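Local coordinates for protein aerobactin synthase IucC (PDB 6CN7) that probably joins a second N-acetyl-N-hydroxylysine to citryl-N-acetyl-N-hydroxylysine in an ATP-dependent ligation, completing the iron-scavenging siderophore aerobactin, at residues 224-229 with 346-351; 255-260 with 271-276. The protein carries 5 engineered substitutions. One frame throughout, in Å; residues are numbered along the deposited sequence.

Contact 1 (224-229 with 346-351)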
loop_
_atom_site.group_PDB
_atom_site.type_symbol
_atom_site.label_atom_id
_atom_site.label_comp_id
_atom_site.label_asym_id
_atom_site.label_seq_id
_atom_site.Cartn_x
_atom_site.Cartn_y
_atom_site.Cartn_z
ATOM N N PRO A 224 6.076 -3.601 -9.653
ATOM C CA PRO A 224 4.955 -2.676 -9.403
ATOM C C PRO A 224 4.568 -2.571 -7.935
ATOM O O PRO A 224 4.192 -1.485 -7.475
ATOM C CB PRO A 224 3.820 -3.256 -10.260
ATOM C CG PRO A 224 4.224 -4.660 -10.557
ATOM C CD PRO A 224 5.713 -4.667 -10.600
ATOM N N TRP A 225 4.646 -3.669 -7.181
ATOM C CA TRP A 225 4.386 -3.589 -5.747
ATOM C C TRP A 225 5.410 -2.698 -5.059
ATOM O O TRP A 225 5.054 -1.866 -4.216
ATOM C CB TRP A 225 4.393 -4.984 -5.121
ATOM C CG TRP A 225 3.952 -4.978 -3.686
ATOM C CD1 TRP A 225 2.689 -5.202 -3.215
ATOM C CD2 TRP A 225 4.768 -4.724 -2.537
ATOM N NE1 TRP A 225 2.670 -5.105 -1.847
ATOM C CE2 TRP A 225 3.934 -4.812 -1.404
ATOM C CE3 TRP A 225 6.124 -4.430 -2.355
ATOM C CZ2 TRP A 225 4.411 -4.616 -0.106
ATOM C CZ3 TRP A 225 6.593 -4.238 -1.069
ATOM C CH2 TRP A 225 5.739 -4.333 0.038
ATOM N N GLN A 226 6.688 -2.855 -5.413
ATOM C CA GLN A 226 7.728 -2.004 -4.844
ATOM C C GLN A 226 7.462 -0.536 -5.149
ATOM O O GLN A 226 7.599 0.323 -4.269
ATOM C CB GLN A 226 9.094 -2.430 -5.385
ATOM C CG GLN A 226 10.284 -1.720 -4.750
ATOM C CD GLN A 226 10.601 -2.225 -3.357
ATOM O OE1 GLN A 226 9.845 -3.003 -2.777
ATOM N NE2 GLN A 226 11.732 -1.786 -2.814
ATOM N N TRP A 227 7.083 -0.224 -6.391
ATOM C CA TRP A 227 6.755 1.158 -6.733
ATOM C C TRP A 227 5.516 1.628 -5.987
ATOM O O TRP A 227 5.486 2.744 -5.453
ATOM C CB TRP A 227 6.536 1.299 -8.237
ATOM C CG TRP A 227 5.894 2.604 -8.598
ATOM C CD1 TRP A 227 4.602 2.804 -8.990
ATOM C CD2 TRP A 227 6.511 3.894 -8.580
ATOM N NE1 TRP A 227 4.378 4.140 -9.223
ATOM C CE2 TRP A 227 5.536 4.830 -8.979
ATOM C CE3 TRP A 227 7.795 4.348 -8.268
ATOM C CZ2 TRP A 227 5.806 6.193 -9.075
ATOM C CZ3 TRP A 227 8.063 5.700 -8.364
ATOM C CH2 TRP A 227 7.073 6.607 -8.764
ATOM N N GLN A 228 4.483 0.787 -5.950
ATOM C CA GLN A 228 3.210 1.170 -5.356
ATOM C C GLN A 228 3.360 1.475 -3.869
ATOM O O GLN A 228 2.898 2.515 -3.385
ATOM C CB GLN A 228 2.202 0.045 -5.586
ATOM C CG GLN A 228 0.776 0.331 -5.166
ATOM C CD GLN A 228 -0.123 -0.868 -5.398
ATOM O OE1 GLN A 228 -0.761 -1.367 -4.473
ATOM N NE2 GLN A 228 -0.167 -1.346 -6.639
ATOM N N GLN A 229 4.023 0.586 -3.131
ATOM C CA GLN A 229 4.039 0.655 -1.675
ATOM C C GLN A 229 5.250 1.372 -1.096
ATOM O O GLN A 229 5.141 1.951 -0.009
ATOM C CB GLN A 229 3.985 -0.758 -1.084
ATOM C CG GLN A 229 2.740 -1.538 -1.465
ATOM C CD GLN A 229 1.466 -0.814 -1.088
ATOM O OE1 GLN A 229 1.346 -0.273 0.010
ATOM N NE2 GLN A 229 0.505 -0.794 -2.003
ATOM N N GLN A 346 20.313 1.536 -1.954
ATOM C CA GLN A 346 20.926 0.331 -2.504
ATOM C C GLN A 346 19.999 -0.872 -2.397
ATOM O O GLN A 346 19.830 -1.622 -3.365
ATOM C CB GLN A 346 22.250 0.050 -1.790
ATOM C CG GLN A 346 23.290 1.140 -1.978
ATOM C CD GLN A 346 24.556 0.877 -1.191
ATOM O OE1 GLN A 346 24.578 0.044 -0.284
ATOM N NE2 GLN A 346 25.625 1.587 -1.537
ATOM N N GLU A 347 19.394 -1.076 -1.226
ATOM C CA GLU A 347 18.543 -2.243 -1.030
ATOM C C GLU A 347 17.244 -2.119 -1.817
ATOM O O GLU A 347 16.738 -3.113 -2.347
ATOM C CB GLU A 347 18.245 -2.432 0.459
ATOM N N MET A 348 16.700 -0.906 -1.920
ATOM C CA MET A 348 15.350 -0.721 -2.437
ATOM C C MET A 348 15.302 -0.425 -3.930
ATOM O O MET A 348 14.259 -0.654 -4.553
ATOM C CB MET A 348 14.654 0.409 -1.675
ATOM C CG MET A 348 14.531 0.152 -0.183
ATOM S SD MET A 348 13.748 1.503 0.711
ATOM C CE MET A 348 12.058 1.354 0.136
ATOM N N LEU A 349 16.389 0.070 -4.520
ATOM C CA LEU A 349 16.419 0.419 -5.936
ATOM C C LEU A 349 17.570 -0.320 -6.601
ATOM O O LEU A 349 18.735 -0.092 -6.261
ATOM C CB LEU A 349 16.565 1.930 -6.128
ATOM C CG LEU A 349 15.350 2.768 -5.730
ATOM C CD1 LEU A 349 15.705 4.243 -5.695
ATOM C CD2 LEU A 349 14.203 2.527 -6.692
ATOM N N GLY A 350 17.242 -1.194 -7.544
ATOM C CA GLY A 350 18.250 -1.971 -8.232
ATOM C C GLY A 350 17.602 -3.035 -9.091
ATOM O O GLY A 350 16.381 -3.215 -9.088
ATOM N N VAL A 351 18.452 -3.742 -9.831
ATOM C CA VAL A 351 17.998 -4.803 -10.724
ATOM C C VAL A 351 19.113 -5.829 -10.865
ATOM O O VAL A 351 20.297 -5.481 -10.874
ATOM C CB VAL A 351 17.583 -4.247 -12.104
ATOM C CG1 VAL A 351 18.761 -3.560 -12.785
ATOM C CG2 VAL A 351 17.017 -5.359 -12.984
#
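Met348, in the last turn of helix 344-348, meets Gln226 of helix 224-234 through its backbone rather than its thioether. The carboxamide NE2 of Gln226 donates to the carbonyl O of Met348 at 3.3 Å, with an N-H...O angle of 152°. The donor lies in the plane of that carbonyl and on a lone pair, at a C=O...N angle of 117°, while the acceptor stands slightly out of the amide plane of the glutamine. Gln226 gets there with CG anti to its own N (chi1 -174°) and a bend at chi2, which turns the amide across to the other helix. NE2 also bonds to Thr279 OG1, its stronger polar partner, so two acceptors grip one buried amide nitrogen. The bond to Met348 lies where helix 344-348 gives way to strand 350-355, within the IucA/IucC family region. OE1 of Gln226 meets the edge of the Trp225 ring in plane. Alongside the bond, CB of Met348 lies 3.8 Å from NE2 of Gln226, and the rest of its side chain runs on to Lys230, Asp234 and Phe235. Leu349 is the first residue to leave helical geometry, and its side chain packs on Ile231, Leu171 and Met244. From Gly350 the chain enters strand 350-355 of the large antiparallel sheet.

Contact 2 (255-260 with 271-276); sequences LAQQSL and GLDIKL
NE2 of Gln257 is gripped by two groups: the hydroxyl OG1 of Thr264, its stronger partner, and the carboxylate of Asp273. Gln257 NE2 lies 3.0 Å from Asp273 OD2, but the N-H...O angle is only 133°, so this second bond is bent and counts as weak. The carboxylate is met through one oxygen, since OD1 of Asp273 is 4.1 Å from NE2 of Gln257. The two side chains cross at about a right angle, and the amide and carboxylate planes stand 80° apart; the pair is thus neither stacked nor coplanar. Gln257 reaches across as a nearly straight rod, with CG anti to the carbonyl carbon (chi1 -58°) and the chain extended beyond it. Asp273 starts its side chain toward the glutamine's segment. Both residues are buried, and the amide probably helps to offset the negative charge of the carboxylate. Gln257 also opens a type I beta turn, closed by Leu260 N to Gln257 O at 2.9 Å, which carries the chain out of strand 252-256 and back into strand 262-265. That returning strand lies between the two segments in the antiparallel sheet, so the side-chain bond spans a strand: Leu255 pairs through its backbone with Thr264, and Ile274 with Leu263. Strand 350-355 flanks 272-275 on its other edge, through Asp273 with Arg354 and Lys275 with Ile352, while helix 128-133 packs against Leu255 and brings Gln132 onto Gln257.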
loop_
_atom_site.group_PDB
_atom_site.type_symbol
_atom_site.label_atom_id
_atom_site.label_comp_id
_atom_site.label_asym_id
_atom_site.label_seq_id
_atom_site.Cartn_x
_atom_site.Cartn_y
_atom_site.Cartn_z
ATOM N N LEU A 255 6.037 -13.075 -14.684
ATOM C CA LEU A 255 5.418 -14.086 -13.841
ATOM C C LEU A 255 6.356 -14.384 -12.682
ATOM O O LEU A 255 7.561 -14.562 -12.886
ATOM C CB LEU A 255 5.130 -15.355 -14.648
ATOM C CG LEU A 255 4.583 -16.577 -13.916
ATOM C CD1 LEU A 255 3.154 -16.337 -13.468
ATOM C CD2 LEU A 255 4.673 -17.792 -14.821
ATOM N N ALA A 256 5.807 -14.437 -11.470
ATOM C CA ALA A 256 6.624 -14.624 -10.279
ATOM C C ALA A 256 7.022 -16.084 -10.113
ATOM O O ALA A 256 6.239 -16.995 -10.396
ATOM C CB ALA A 256 5.870 -14.151 -9.037
ATOM N N GLN A 257 8.251 -16.297 -9.651
ATOM C CA GLN A 257 8.725 -17.621 -9.284
ATOM C C GLN A 257 8.478 -17.859 -7.796
ATOM O O GLN A 257 7.950 -17.004 -7.080
ATOM C CB GLN A 257 10.210 -17.771 -9.619
ATOM C CG GLN A 257 10.559 -17.555 -11.084
ATOM C CD GLN A 257 12.050 -17.680 -11.346
ATOM O OE1 GLN A 257 12.819 -18.053 -10.460
ATOM N NE2 GLN A 257 12.466 -17.365 -12.566
ATOM N N GLN A 258 8.875 -19.040 -7.317
ATOM C CA GLN A 258 8.745 -19.340 -5.895
ATOM C C GLN A 258 9.497 -18.329 -5.040
ATOM O O GLN A 258 9.049 -17.996 -3.937
ATOM C CB GLN A 258 9.248 -20.756 -5.612
ATOM C CG GLN A 258 8.334 -21.862 -6.129
ATOM C CD GLN A 258 7.022 -21.947 -5.371
ATOM O OE1 GLN A 258 5.949 -22.001 -5.970
ATOM N NE2 GLN A 258 7.102 -21.973 -4.044
ATOM N N SER A 259 10.636 -17.830 -5.526
ATOM C CA SER A 259 11.409 -16.843 -4.782
ATOM C C SER A 259 10.738 -15.477 -4.746
ATOM O O SER A 259 11.179 -14.613 -3.982
ATOM C CB SER A 259 12.809 -16.705 -5.386
ATOM O OG SER A 259 12.752 -16.138 -6.684
ATOM N N LEU A 260 9.710 -15.255 -5.566
ATOM C CA LEU A 260 8.880 -14.057 -5.499
ATOM C C LEU A 260 9.588 -12.819 -6.049
ATOM O O LEU A 260 8.967 -12.013 -6.750
ATOM C CB LEU A 260 8.425 -13.813 -4.056
ATOM C CG LEU A 260 7.337 -12.759 -3.848
ATOM C CD1 LEU A 260 6.073 -13.097 -4.626
ATOM C CD2 LEU A 260 7.024 -12.627 -2.368
ATOM N N GLY A 271 15.421 -16.056 -22.302
ATOM C CA GLY A 271 16.623 -16.590 -21.702
ATOM C C GLY A 271 17.162 -15.817 -20.511
ATOM O O GLY A 271 18.139 -16.269 -19.895
ATOM N N LEU A 272 16.574 -14.671 -20.171
ATOM C CA LEU A 272 16.978 -13.898 -19.003
ATOM C C LEU A 272 15.782 -13.731 -18.077
ATOM O O LEU A 272 14.733 -13.231 -18.498
ATOM C CB LEU A 272 17.525 -12.525 -19.403
ATOM C CG LEU A 272 18.884 -12.472 -20.106
ATOM C CD1 LEU A 272 19.218 -11.039 -20.500
ATOM C CD2 LEU A 272 19.983 -13.049 -19.225
ATOM N N ASP A 273 15.941 -14.151 -16.829
ATOM C CA ASP A 273 15.007 -13.780 -15.778
ATOM C C ASP A 273 15.466 -12.477 -15.135
ATOM O O ASP A 273 16.617 -12.059 -15.273
ATOM C CB ASP A 273 14.899 -14.876 -14.719
ATOM C CG ASP A 273 14.316 -16.164 -15.267
ATOM O OD1 ASP A 273 13.593 -16.105 -16.283
ATOM O OD2 ASP A 273 14.575 -17.237 -14.679
ATOM N N ILE A 274 14.548 -11.832 -14.426
ATOM C CA ILE A 274 14.828 -10.573 -13.752
ATOM C C ILE A 274 14.531 -10.742 -12.272
ATOM O O ILE A 274 13.562 -11.407 -11.894
ATOM C CB ILE A 274 14.012 -9.406 -14.345
ATOM C CG1 ILE A 274 14.544 -8.074 -13.812
ATOM C CG2 ILE A 274 12.523 -9.565 -14.027
ATOM C CD1 ILE A 274 13.996 -6.857 -14.527
ATOM N N LYS A 275 15.375 -10.144 -11.436
ATOM C CA LYS A 275 15.207 -10.169 -9.988
ATOM C C LYS A 275 15.167 -8.734 -9.490
ATOM O O LYS A 275 16.093 -7.958 -9.751
ATOM C CB LYS A 275 16.335 -10.950 -9.311
ATOM C CG LYS A 275 16.206 -11.022 -7.801
ATOM C CD LYS A 275 17.321 -11.842 -7.179
ATOM C CE LYS A 275 17.165 -11.918 -5.669
ATOM N NZ LYS A 275 18.223 -12.747 -5.035
ATOM N N LEU A 276 14.101 -8.387 -8.774
ATOM C CA LEU A 276 13.861 -7.014 -8.370
ATOM C C LEU A 276 13.710 -6.925 -6.856
ATOM O O LEU A 276 13.343 -7.911 -6.210
ATOM C CB LEU A 276 12.599 -6.465 -9.047
ATOM C CG LEU A 276 12.692 -6.401 -10.576
ATOM C CD1 LEU A 276 11.322 -6.233 -11.220
ATOM C CD2 LEU A 276 13.619 -5.273 -11.002
#

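Overall arrangement
The two contacts, with centres about 14 Å apart, are joined through one antiparallel sheet, in which strands 350-355 and 272-275 are neighbours. Val351 of contact 1 packs on contact 2, its CG2 lying 3.7 Å from Ile274 CD1 and 3.9 Å from Leu276 CD2. Contact 1 brings together segments 117 residues apart, and both segments of contact 2 fall between them. Contact 2 lies deeper: its centre is about 12 Å from the centre of the chain, against about 21 Å for the centre of contact 1. At contact 1 the helix 224-234 also faces the second subunit, where Gln229 bonds to Gln229 of that chain.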